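Local coordinates for protein probable ubiquitin-conjugating enzyme E2-19 kDa (Caenorhabditis elegans, PDB 1PZV) that probably acts as an E2 enzyme, accepting ubiquitin from E1 as a thioester on its active-site cysteine and passing it on to other proteins, at residues Y34-V40 / A55-R61. Numbering follows the deposited sequence.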
ATOM      1  N   TYR A  34      11.384 -12.565  -0.724  1.00 66.08           N
ATOM      2  CA  TYR A  34      10.058 -12.563  -0.108  1.00 65.66           C
ATOM      3  C   TYR A  34       9.715 -11.350   0.766  1.00 66.14           C
ATOM      4  O   TYR A  34       8.611 -11.279   1.316  1.00 67.65           O
ATOM      5  CB  TYR A  34       9.859 -13.857   0.687  1.00 64.53           C
ATOM      6  CG  TYR A  34       9.753 -15.090  -0.195  1.00 66.26           C
ATOM      7  CD1 TYR A  34       8.522 -15.483  -0.744  1.00 66.96           C
ATOM      8  CD2 TYR A  34      10.888 -15.833  -0.532  1.00 65.60           C
ATOM      9  CE1 TYR A  34       8.427 -16.589  -1.614  1.00 65.51           C
ATOM     10  CE2 TYR A  34      10.805 -16.935  -1.400  1.00 65.85           C
ATOM     11  CZ  TYR A  34       9.575 -17.305  -1.938  1.00 66.37           C
ATOM     12  OH  TYR A  34       9.502 -18.373  -2.813  1.00 65.80           O
ATOM     13  N   LYS A  35      10.651 -10.407   0.900  1.00 65.74           N
ATOM     14  CA  LYS A  35      10.429  -9.181   1.685  1.00 64.84           C
ATOM     15  C   LYS A  35      10.804  -7.963   0.852  1.00 63.40           C
ATOM     16  O   LYS A  35      11.989  -7.702   0.623  1.00 64.47           O
ATOM     17  CB  LYS A  35      11.278  -9.166   2.952  1.00 66.32           C
ATOM     18  CG  LYS A  35      10.884 -10.183   4.001  1.00 70.26           C
ATOM     19  CD  LYS A  35      11.723 -10.013   5.280  1.00 72.48           C
ATOM     20  CE  LYS A  35      11.388  -8.709   6.007  1.00 70.96           C
ATOM     21  NZ  LYS A  35       9.964  -8.672   6.438  1.00 70.76           N
ATOM     22  N   TRP A  36       9.801  -7.211   0.411  1.00 61.08           N
ATOM     23  CA  TRP A  36      10.040  -6.027  -0.411  1.00 58.48           C
ATOM     24  C   TRP A  36       9.876  -4.718   0.340  1.00 58.18           C
ATOM     25  O   TRP A  36       8.988  -4.581   1.186  1.00 57.23           O
ATOM     26  CB  TRP A  36       9.070  -5.992  -1.591  1.00 56.33           C
ATOM     27  CG  TRP A  36       9.222  -7.102  -2.569  1.00 55.21           C
ATOM     28  CD1 TRP A  36       9.721  -8.347  -2.327  1.00 54.48           C
ATOM     29  CD2 TRP A  36       8.818  -7.090  -3.943  1.00 53.28           C
ATOM     30  NE1 TRP A  36       9.662  -9.109  -3.466  1.00 55.15           N
ATOM     31  CE2 TRP A  36       9.121  -8.358  -4.477  1.00 53.43           C
ATOM     32  CE3 TRP A  36       8.258  -6.118  -4.782  1.00 50.61           C
ATOM     33  CZ2 TRP A  36       8.849  -8.696  -5.805  1.00 52.92           C
ATOM     34  CZ3 TRP A  36       7.993  -6.449  -6.101  1.00 48.93           C
ATOM     35  CH2 TRP A  36       8.300  -7.722  -6.603  1.00 51.94           C
ATOM     36  N   GLU A  37      10.736  -3.757   0.022  1.00 57.78           N
ATOM     37  CA  GLU A  37      10.639  -2.427   0.610  1.00 58.60           C
ATOM     38  C   GLU A  37      10.155  -1.546  -0.535  1.00 55.54           C
ATOM     39  O   GLU A  37      10.859  -1.390  -1.530  1.00 55.85           O
ATOM     40  CB  GLU A  37      12.004  -1.933   1.115  1.00 62.41           C
ATOM     41  CG  GLU A  37      13.163  -2.104   0.130  1.00 70.26           C
ATOM     42  CD  GLU A  37      14.467  -1.430   0.595  1.00 75.07           C
ATOM     43  OE1 GLU A  37      14.740  -1.412   1.827  1.00 76.12           O
ATOM     44  OE2 GLU A  37      15.223  -0.935  -0.283  1.00 76.03           O
ATOM     45  N   VAL A  38       8.955  -0.991  -0.421  1.00 52.47           N
ATOM     46  CA  VAL A  38       8.448  -0.149  -1.501  1.00 51.57           C
ATOM     47  C   VAL A  38       8.159   1.305  -1.128  1.00 49.96           C
ATOM     48  O   VAL A  38       7.483   1.583  -0.144  1.00 50.16           O
ATOM     49  CB  VAL A  38       7.162  -0.761  -2.138  1.00 51.65           C
ATOM     50  CG1 VAL A  38       7.327  -2.275  -2.284  1.00 48.89           C
ATOM     51  CG2 VAL A  38       5.929  -0.414  -1.309  1.00 50.91           C
ATOM     52  N   LEU A  39       8.687   2.228  -1.923  1.00 48.73           N
ATOM     53  CA  LEU A  39       8.461   3.648  -1.702  1.00 48.80           C
ATOM     54  C   LEU A  39       7.147   4.006  -2.371  1.00 49.16           C
ATOM     55  O   LEU A  39       6.975   3.802  -3.572  1.00 50.23           O
ATOM     56  CB  LEU A  39       9.572   4.492  -2.338  1.00 50.00           C
ATOM     57  CG  LEU A  39       9.372   6.012  -2.235  1.00 51.23           C
ATOM     58  CD1 LEU A  39       9.488   6.428  -0.762  1.00 51.93           C
ATOM     59  CD2 LEU A  39      10.397   6.757  -3.089  1.00 49.65           C
ATOM     60  N   VAL A  40       6.212   4.539  -1.602  1.00 49.78           N
ATOM     61  CA  VAL A  40       4.927   4.908  -2.172  1.00 49.71           C
ATOM     62  C   VAL A  40       4.773   6.418  -2.161  1.00 50.02           C
ATOM     63  O   VAL A  40       4.565   7.013  -1.113  1.00 51.22           O
ATOM     64  CB  VAL A  40       3.775   4.288  -1.379  1.00 47.20           C
ATOM     65  CG1 VAL A  40       2.471   4.649  -2.011  1.00 45.92           C
ATOM     66  CG2 VAL A  40       3.942   2.795  -1.320  1.00 45.52           C
ATOM     67  N   ALA A  55       7.025   1.261   2.637  1.00 55.81           N
ATOM     68  CA  ALA A  55       6.176   0.123   2.993  1.00 55.87           C
ATOM     69  C   ALA A  55       6.860  -1.213   2.727  1.00 55.10           C
ATOM     70  O   ALA A  55       7.802  -1.311   1.933  1.00 55.95           O
ATOM     71  CB  ALA A  55       4.841   0.197   2.236  1.00 54.24           C
ATOM     72  N   ILE A  56       6.376  -2.250   3.391  1.00 54.01           N
ATOM     73  CA  ILE A  56       6.958  -3.561   3.217  1.00 52.87           C
ATOM     74  C   ILE A  56       5.942  -4.610   2.834  1.00 54.04           C
ATOM     75  O   ILE A  56       4.880  -4.725   3.455  1.00 53.11           O
ATOM     76  CB  ILE A  56       7.689  -3.997   4.477  1.00 52.63           C
ATOM     77  CG1 ILE A  56       8.938  -3.128   4.640  1.00 53.22           C
ATOM     78  CG2 ILE A  56       8.023  -5.482   4.401  1.00 51.32           C
ATOM     79  CD1 ILE A  56       9.820  -3.511   5.792  1.00 55.05           C
ATOM     80  N   LEU A  57       6.283  -5.356   1.783  1.00 55.43           N
ATOM     81  CA  LEU A  57       5.437  -6.428   1.269  1.00 55.70           C
ATOM     82  C   LEU A  57       6.002  -7.776   1.682  1.00 56.60           C
ATOM     83  O   LEU A  57       7.169  -8.074   1.435  1.00 55.12           O
ATOM     84  CB  LEU A  57       5.357  -6.370  -0.258  1.00 53.57           C
ATOM     85  CG  LEU A  57       4.478  -5.308  -0.913  1.00 53.19           C
ATOM     86  CD1 LEU A  57       4.745  -5.288  -2.396  1.00 49.49           C
ATOM     87  CD2 LEU A  57       3.015  -5.603  -0.644  1.00 52.53           C
ATOM     88  N   ASP A  58       5.169  -8.582   2.324  1.00 59.22           N
ATOM     89  CA  ASP A  58       5.572  -9.915   2.750  1.00 62.19           C
ATOM     90  C   ASP A  58       4.884 -10.914   1.836  1.00 63.26           C
ATOM     91  O   ASP A  58       3.652 -10.971   1.799  1.00 63.60           O
ATOM     92  CB  ASP A  58       5.142 -10.155   4.194  1.00 63.01           C
ATOM     93  CG  ASP A  58       5.999  -9.399   5.187  1.00 64.24           C
ATOM     94  OD1 ASP A  58       7.109  -9.877   5.498  1.00 65.75           O
ATOM     95  OD2 ASP A  58       5.571  -8.323   5.646  1.00 64.48           O
ATOM     96  N   PHE A  59       5.669 -11.687   1.090  1.00 62.98           N
ATOM     97  CA  PHE A  59       5.088 -12.677   0.187  1.00 64.90           C
ATOM     98  C   PHE A  59       5.203 -14.096   0.730  1.00 66.76           C
ATOM     99  O   PHE A  59       6.294 -14.548   1.098  1.00 65.36           O
ATOM    100  CB  PHE A  59       5.772 -12.654  -1.187  1.00 65.30           C
ATOM    101  CG  PHE A  59       5.631 -11.362  -1.927  1.00 64.76           C
ATOM    102  CD1 PHE A  59       6.479 -10.289  -1.653  1.00 63.18           C
ATOM    103  CD2 PHE A  59       4.645 -11.211  -2.898  1.00 62.68           C
ATOM    104  CE1 PHE A  59       6.351  -9.088  -2.346  1.00 61.68           C
ATOM    105  CE2 PHE A  59       4.510 -10.015  -3.595  1.00 62.31           C
ATOM    106  CZ  PHE A  59       5.362  -8.949  -3.317  1.00 61.73           C
ATOM    107  N   PRO A  60       4.077 -14.826   0.772  1.00 69.22           N
ATOM    108  CA  PRO A  60       4.092 -16.205   1.267  1.00 70.75           C
ATOM    109  C   PRO A  60       4.963 -17.064   0.347  1.00 72.62           C
ATOM    110  O   PRO A  60       5.384 -16.617  -0.722  1.00 71.86           O
ATOM    111  CB  PRO A  60       2.625 -16.606   1.207  1.00 69.19           C
ATOM    112  CG  PRO A  60       2.123 -15.832   0.041  1.00 69.76           C
ATOM    113  CD  PRO A  60       2.735 -14.469   0.281  1.00 70.30           C
ATOM    114  N   ARG A  61       5.224 -18.296   0.766  1.00 74.57           N
ATOM    115  CA  ARG A  61       6.045 -19.209  -0.018  1.00 75.89           C
ATOM    116  C   ARG A  61       5.329 -19.644  -1.303  1.00 75.48           C
ATOM    117  O   ARG A  61       5.970 -20.025  -2.283  1.00 74.97           O
ATOM    118  CB  ARG A  61       6.412 -20.435   0.834  1.00 77.30           C
ATOM    119  CG  ARG A  61       7.061 -20.101   2.185  1.00 78.58           C
ATOM    120  CD  ARG A  61       8.287 -19.193   2.036  1.00 81.61           C
ATOM    121  NE  ARG A  61       8.970 -18.979   3.312  1.00 83.90           N
ATOM    122  CZ  ARG A  61       9.930 -18.078   3.520  1.00 83.65           C
ATOM    123  NH1 ARG A  61      10.330 -17.288   2.533  1.00 82.67           N
ATOM    124  NH2 ARG A  61      10.495 -17.971   4.718  1.00 82.88           N
TER
HETATM  125  O   HOH W   1       8.925 -12.450   4.180  1.00 43.37           O
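The Phe59 ring, just past strand 55-58, lies over the indole of Trp36. The rim of the Phe59 ring, led by CE1, sits over one face of the indole, with CE1 3.5 Å from Trp36 CD1; the planes are turned 49° apart, so the two rings neither stack nor meet edge to face. Trp36 NE1 hydrogen-bonds to Ile33 O. On the same side of the sheet, Leu57 CB rests against Trp36 CB, and Leu57 CD1 touches Val38 CG1 at 4.0 Å, the two side chains crossing at about a right angle. Val38 CG2 rests on Ala55 CB at 3.8 Å.

The other side of the sheet is more polar. Lys35 folds back at chi3 and chi4 (68° and 61°) and lies alongside Asp58 in a salt bridge, Lys35 NZ to Asp58 OD1 3.2 Å, whose hydrogen bond is weak. A water donates to Tyr34 O and, weakly, to that same OD1.

Backbone pairing runs through Val38–Ala55 and Trp36–Leu57, the hydrogen-bonded pairs, and goes on past the strand end, where Phe59 N meets Tyr34 O at 3.0 Å in a nearly straight bond. Here the Tyr34 ring slots beside residues 59-61: its CE1 edge faces Pro60 O at 3.2 Å, while Arg61, bent at chi2, points the NH1 edge of its guanidinium down at one face of the ring, NH1 3.4 Å from Tyr34 CD2, a cation-pi contact with the planes nearly perpendicular. Tyr34 OH bonds Ser4 OG.

The hairpin forms the middle of the four-stranded meander of the UBC fold, between strands 23-27 and 69-72. Leu12 of helix 5-17 packs on Trp36 and Leu8 on Tyr34 and Phe59, while Met70 of strand 69-72, next to strand 52-58, meets Ala55 and Leu57.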